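Local coordinates for mandelate racemase/muconate lactonizing protein (Thermobispora bispora, PDB 3VC5) that probably catalyses the magnesium-dependent dehydration of D-glucarate to 5-dehydro-4-deoxy-D-glucarate, as a member of the enolase superfamily, at residues P283-L296 against P304-G316. Numbering follows the deposited sequence.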
loop_
_atom_site.group_PDB
_atom_site.type_symbol
_atom_site.label_atom_id
_atom_site.label_comp_id
_atom_site.label_asym_id
_atom_site.label_seq_id
_atom_site.Cartn_x
_atom_site.Cartn_y
_atom_site.Cartn_z
ATOM N N PRO A 283 -12.625 -4.691 -21.394
ATOM C CA PRO A 283 -12.263 -5.222 -20.070
ATOM C C PRO A 283 -13.493 -5.583 -19.228
ATOM O O PRO A 283 -14.558 -4.954 -19.378
ATOM C CB PRO A 283 -11.540 -4.065 -19.396
ATOM C CG PRO A 283 -11.254 -3.030 -20.461
ATOM C CD PRO A 283 -12.221 -3.281 -21.593
ATOM N N LEU A 284 -13.356 -6.586 -18.361
ATOM C CA LEU A 284 -14.371 -6.875 -17.346
ATOM C C LEU A 284 -13.966 -6.170 -16.050
ATOM O O LEU A 284 -12.768 -5.931 -15.803
ATOM C CB LEU A 284 -14.457 -8.372 -17.063
ATOM C CG LEU A 284 -14.840 -9.251 -18.257
ATOM C CD1 LEU A 284 -15.203 -10.668 -17.773
ATOM C CD2 LEU A 284 -15.979 -8.637 -19.072
ATOM N N ALA A 285 -14.973 -5.836 -15.234
ATOM C CA ALA A 285 -14.752 -5.263 -13.920
ATOM C C ALA A 285 -15.482 -6.114 -12.901
ATOM O O ALA A 285 -16.393 -6.869 -13.249
ATOM C CB ALA A 285 -15.321 -3.831 -13.877
ATOM N N THR A 286 -15.145 -5.952 -11.618
ATOM C CA THR A 286 -15.909 -6.672 -10.603
ATOM C C THR A 286 -15.996 -5.902 -9.288
ATOM O O THR A 286 -15.052 -5.149 -8.920
ATOM C CB THR A 286 -15.291 -8.083 -10.308
ATOM O OG1 THR A 286 -16.252 -8.873 -9.600
ATOM C CG2 THR A 286 -14.030 -7.965 -9.482
ATOM N N ASN A 287 -17.101 -6.131 -8.573
ATOM C CA ASN A 287 -17.121 -5.966 -7.111
ATOM C C ASN A 287 -17.785 -7.184 -6.471
ATOM O O ASN A 287 -18.441 -7.068 -5.426
ATOM C CB ASN A 287 -17.848 -4.682 -6.682
ATOM C CG ASN A 287 -19.241 -4.534 -7.312
ATOM O OD1 ASN A 287 -19.413 -3.729 -8.223
ATOM N ND2 ASN A 287 -20.242 -5.269 -6.807
ATOM N N MET A 288 -17.585 -8.362 -7.092
ATOM C CA MET A 288 -18.210 -9.612 -6.619
ATOM C C MET A 288 -17.250 -10.751 -6.492
ATOM O O MET A 288 -17.336 -11.461 -5.502
ATOM C CB MET A 288 -19.402 -10.063 -7.497
ATOM C CG MET A 288 -20.546 -9.034 -7.486
ATOM S SD MET A 288 -21.918 -9.506 -8.584
ATOM C CE MET A 288 -22.630 -10.916 -7.729
ATOM N N CYS A 289 -16.352 -10.946 -7.461
ATOM C CA CYS A 289 -15.458 -12.115 -7.388
ATOM C C CYS A 289 -14.088 -11.748 -6.809
ATOM O O CYS A 289 -13.274 -12.617 -6.553
ATOM C CB CYS A 289 -15.338 -12.805 -8.774
ATOM S SG CYS A 289 -14.395 -11.917 -10.058
ATOM N N VAL A 290 -13.808 -10.447 -6.690
ATOM C CA VAL A 290 -12.606 -9.963 -5.984
ATOM C C VAL A 290 -13.043 -8.873 -5.023
ATOM O O VAL A 290 -13.338 -7.735 -5.472
ATOM C CB VAL A 290 -11.565 -9.391 -6.974
ATOM C CG1 VAL A 290 -10.310 -8.900 -6.244
ATOM C CG2 VAL A 290 -11.198 -10.449 -8.039
ATOM N N VAL A 291 -13.146 -9.217 -3.735
ATOM C CA VAL A 291 -13.741 -8.288 -2.763
ATOM C C VAL A 291 -12.957 -8.256 -1.448
ATOM O O VAL A 291 -13.385 -7.634 -0.482
ATOM C CB VAL A 291 -15.261 -8.570 -2.510
ATOM C CG1 VAL A 291 -16.081 -8.357 -3.802
ATOM C CG2 VAL A 291 -15.438 -9.987 -2.005
ATOM N N THR A 292 -11.837 -8.984 -1.399
ATOM C CA THR A 292 -11.017 -8.976 -0.188
ATOM C C THR A 292 -9.602 -9.395 -0.630
ATOM O O THR A 292 -9.450 -9.973 -1.703
ATOM C CB THR A 292 -11.635 -9.917 0.895
ATOM O OG1 THR A 292 -10.976 -9.680 2.136
ATOM C CG2 THR A 292 -11.483 -11.398 0.548
ATOM N N PRO A 293 -8.559 -9.055 0.131
ATOM C CA PRO A 293 -7.233 -9.291 -0.452
ATOM C C PRO A 293 -6.900 -10.743 -0.784
ATOM O O PRO A 293 -6.153 -10.994 -1.742
ATOM C CB PRO A 293 -6.278 -8.708 0.630
ATOM C CG PRO A 293 -7.105 -7.558 1.227
ATOM C CD PRO A 293 -8.475 -8.198 1.348
ATOM N N GLU A 294 -7.473 -11.694 -0.064
ATOM C CA GLU A 294 -7.206 -13.120 -0.292
ATOM C C GLU A 294 -7.626 -13.546 -1.707
ATOM O O GLU A 294 -7.217 -14.591 -2.184
ATOM C CB GLU A 294 -7.948 -13.992 0.735
ATOM C CG GLU A 294 -7.243 -14.161 2.092
ATOM C CD GLU A 294 -7.894 -15.224 2.987
ATOM O OE1 GLU A 294 -7.467 -15.384 4.156
ATOM O OE2 GLU A 294 -8.830 -15.911 2.519
ATOM N N HIS A 295 -8.474 -12.766 -2.345
ATOM C CA HIS A 295 -8.935 -13.102 -3.705
ATOM C C HIS A 295 -7.927 -12.713 -4.787
ATOM O O HIS A 295 -8.067 -13.097 -5.955
ATOM C CB HIS A 295 -10.253 -12.365 -4.009
ATOM C CG HIS A 295 -11.396 -12.819 -3.150
ATOM N ND1 HIS A 295 -12.546 -12.084 -2.979
ATOM C CD2 HIS A 295 -11.537 -13.924 -2.374
ATOM C CE1 HIS A 295 -13.359 -12.726 -2.151
ATOM N NE2 HIS A 295 -12.770 -13.856 -1.782
ATOM N N LEU A 296 -6.951 -11.882 -4.438
ATOM C CA LEU A 296 -6.133 -11.264 -5.484
ATOM C C LEU A 296 -5.144 -12.231 -6.158
ATOM O O LEU A 296 -4.984 -12.166 -7.373
ATOM C CB LEU A 296 -5.438 -9.989 -4.989
ATOM C CG LEU A 296 -6.401 -8.807 -4.764
ATOM C CD1 LEU A 296 -5.807 -7.783 -3.766
ATOM C CD2 LEU A 296 -6.782 -8.157 -6.103
ATOM N N PRO A 304 -9.699 -12.693 -14.307
ATOM C CA PRO A 304 -11.140 -12.492 -14.500
ATOM C C PRO A 304 -11.462 -11.022 -14.803
ATOM O O PRO A 304 -12.548 -10.718 -15.294
ATOM C CB PRO A 304 -11.721 -12.858 -13.134
ATOM C CG PRO A 304 -10.611 -12.529 -12.152
ATOM C CD PRO A 304 -9.338 -12.894 -12.885
ATOM N N ILE A 305 -10.549 -10.117 -14.475
ATOM C CA ILE A 305 -10.861 -8.682 -14.595
ATOM C C ILE A 305 -9.694 -7.875 -15.117
ATOM O O ILE A 305 -8.529 -8.233 -14.933
ATOM C CB ILE A 305 -11.306 -8.059 -13.271
ATOM C CG1 ILE A 305 -10.140 -8.104 -12.270
ATOM C CG2 ILE A 305 -12.611 -8.727 -12.768
ATOM C CD1 ILE A 305 -10.422 -7.474 -10.899
ATOM N N GLY A 306 -10.039 -6.757 -15.756
ATOM C CA GLY A 306 -9.098 -5.728 -16.073
ATOM C C GLY A 306 -9.299 -4.528 -15.156
ATOM O O GLY A 306 -8.423 -3.654 -15.099
ATOM N N VAL A 307 -10.448 -4.465 -14.461
ATOM C CA VAL A 307 -10.801 -3.323 -13.602
ATOM C C VAL A 307 -11.375 -3.832 -12.274
ATOM O O VAL A 307 -12.324 -4.626 -12.271
ATOM C CB VAL A 307 -11.853 -2.413 -14.271
ATOM C CG1 VAL A 307 -12.169 -1.223 -13.369
ATOM C CG2 VAL A 307 -11.366 -1.935 -15.645
ATOM N N LEU A 308 -10.799 -3.387 -11.156
ATOM C CA LEU A 308 -11.347 -3.680 -9.825
ATOM C C LEU A 308 -12.117 -2.435 -9.343
ATOM O O LEU A 308 -11.563 -1.330 -9.378
ATOM C CB LEU A 308 -10.228 -3.964 -8.807
ATOM C CG LEU A 308 -10.718 -4.231 -7.385
ATOM C CD1 LEU A 308 -11.621 -5.486 -7.365
ATOM C CD2 LEU A 308 -9.512 -4.393 -6.445
ATOM N N LEU A 309 -13.356 -2.610 -8.881
ATOM C CA LEU A 309 -14.058 -1.518 -8.184
ATOM C C LEU A 309 -13.656 -1.675 -6.723
ATOM O O LEU A 309 -14.064 -2.626 -6.056
ATOM C CB LEU A 309 -15.582 -1.639 -8.327
ATOM C CG LEU A 309 -16.183 -1.050 -9.616
ATOM C CD1 LEU A 309 -15.799 -1.863 -10.871
ATOM C CD2 LEU A 309 -17.694 -0.944 -9.498
ATOM N N ILE A 310 -12.812 -0.777 -6.245
ATOM C CA ILE A 310 -12.429 -0.760 -4.837
ATOM C C ILE A 310 -13.617 -0.180 -4.037
ATOM O O ILE A 310 -14.517 0.485 -4.592
ATOM C CB ILE A 310 -11.169 0.119 -4.667
ATOM C CG1 ILE A 310 -10.443 -0.168 -3.355
ATOM C CG2 ILE A 310 -11.517 1.609 -4.717
ATOM C CD1 ILE A 310 -9.855 -1.584 -3.320
ATOM N N ASP A 311 -13.623 -0.418 -2.733
ATOM C CA ASP A 311 -14.697 0.097 -1.888
ATOM C C ASP A 311 -14.190 0.058 -0.463
ATOM O O ASP A 311 -13.991 -1.039 0.091
ATOM C CB ASP A 311 -15.998 -0.715 -2.059
ATOM C CG ASP A 311 -17.142 -0.168 -1.221
ATOM O OD1 ASP A 311 -16.855 0.451 -0.148
ATOM O OD2 ASP A 311 -18.324 -0.432 -1.563
ATOM N N HIS A 312 -13.890 1.225 0.096
ATOM C CA HIS A 312 -13.266 1.262 1.431
ATOM C C HIS A 312 -14.159 0.665 2.490
ATOM O O HIS A 312 -13.668 0.309 3.585
ATOM C CB HIS A 312 -12.840 2.679 1.814
ATOM C CG HIS A 312 -13.965 3.574 2.257
ATOM N ND1 HIS A 312 -14.619 4.421 1.390
ATOM C CD2 HIS A 312 -14.534 3.767 3.481
ATOM C CE1 HIS A 312 -15.546 5.097 2.050
ATOM N NE2 HIS A 312 -15.483 4.758 3.333
ATOM N N HIS A 313 -15.472 0.569 2.212
ATOM C CA HIS A 313 -16.393 0.058 3.238
ATOM C C HIS A 313 -16.221 -1.433 3.476
ATOM O O HIS A 313 -16.649 -1.941 4.513
ATOM C CB HIS A 313 -17.860 0.335 2.869
ATOM C CG HIS A 313 -18.169 1.789 2.668
ATOM N ND1 HIS A 313 -18.074 2.387 1.438
ATOM C CD2 HIS A 313 -18.629 2.741 3.523
ATOM C CE1 HIS A 313 -18.435 3.671 1.546
ATOM N NE2 HIS A 313 -18.750 3.908 2.812
ATOM N N TYR A 314 -15.633 -2.152 2.519
ATOM C CA TYR A 314 -15.368 -3.582 2.802
ATOM C C TYR A 314 -13.932 -3.995 2.501
ATOM O O TYR A 314 -13.577 -5.146 2.786
ATOM C CB TYR A 314 -16.404 -4.532 2.130
ATOM C CG TYR A 314 -16.468 -4.463 0.611
ATOM C CD1 TYR A 314 -15.557 -5.156 -0.177
ATOM C CD2 TYR A 314 -17.451 -3.706 -0.040
ATOM C CE1 TYR A 314 -15.643 -5.143 -1.569
ATOM C CE2 TYR A 314 -17.546 -3.689 -1.418
ATOM C CZ TYR A 314 -16.609 -4.360 -2.180
ATOM O OH TYR A 314 -16.714 -4.313 -3.557
ATOM N N TRP A 315 -13.099 -3.077 1.976
ATOM C CA TRP A 315 -11.653 -3.367 1.830
ATOM C C TRP A 315 -10.858 -2.874 3.053
ATOM O O TRP A 315 -9.651 -3.008 3.099
ATOM C CB TRP A 315 -11.067 -2.802 0.530
ATOM C CG TRP A 315 -11.425 -3.601 -0.690
ATOM C CD1 TRP A 315 -12.556 -3.473 -1.458
ATOM C CD2 TRP A 315 -10.640 -4.637 -1.297
ATOM N NE1 TRP A 315 -12.510 -4.335 -2.528
ATOM C CE2 TRP A 315 -11.356 -5.087 -2.450
ATOM C CE3 TRP A 315 -9.406 -5.228 -0.986
ATOM C CZ2 TRP A 315 -10.871 -6.094 -3.293
ATOM C CZ3 TRP A 315 -8.911 -6.261 -1.834
ATOM C CH2 TRP A 315 -9.653 -6.664 -2.987
ATOM N N GLY A 316 -11.540 -2.270 4.024
ATOM C CA GLY A 316 -10.902 -1.976 5.309
ATOM C C GLY A 316 -10.397 -0.563 5.495
ATOM O O GLY A 316 -9.412 -0.344 6.230
HETATM O O HOH W 1 -14.355 -5.149 -4.814
HETATM O O HOH W 2 -11.583 -7.109 2.828
#
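Strands 284-286 and 307-310 lie side by side in parallel, their short axes 4.9 Å apart and 23° askew. L284 O takes two backbone donors, G306 N at 2.9 Å and V307 N at 3.1 Å; T286 N then gives to V307 O, and L309 N to T286 O with an N-H...O angle of 166°. A285 is small enough to let V307 and the CD1 of L309 close over its CB, whereas T286 sends CG2 against the CG2 of I305 at 3.7 Å. With its OG1 anti to the backbone N (chi1 -165°), T286 accepts from M288 N, an ST turn, and from C289 N, completing an ST motif; OG1 is also hydrogen-bonded to D265 OD1. These strands with helix 296-302 form a beta-alpha-beta unit of the enolase-type barrel; N287, a magnesium-binding residue although no ion is bound to this chain, directly follows strand 284-286. Beyond it the broad indole of W315 lies with one face on the V291-T292 peptide, T292 N being 3.5 Å above its plane, and I310 CD1 on the opposite face. Replacing W315 by an alanine is likely to leave V290, P293 and L296 facing a gap and a bridging water without its indole donor. That water, 3.0 Å from W315 NE1, also joins V290 O, L309 O and Y314 OH.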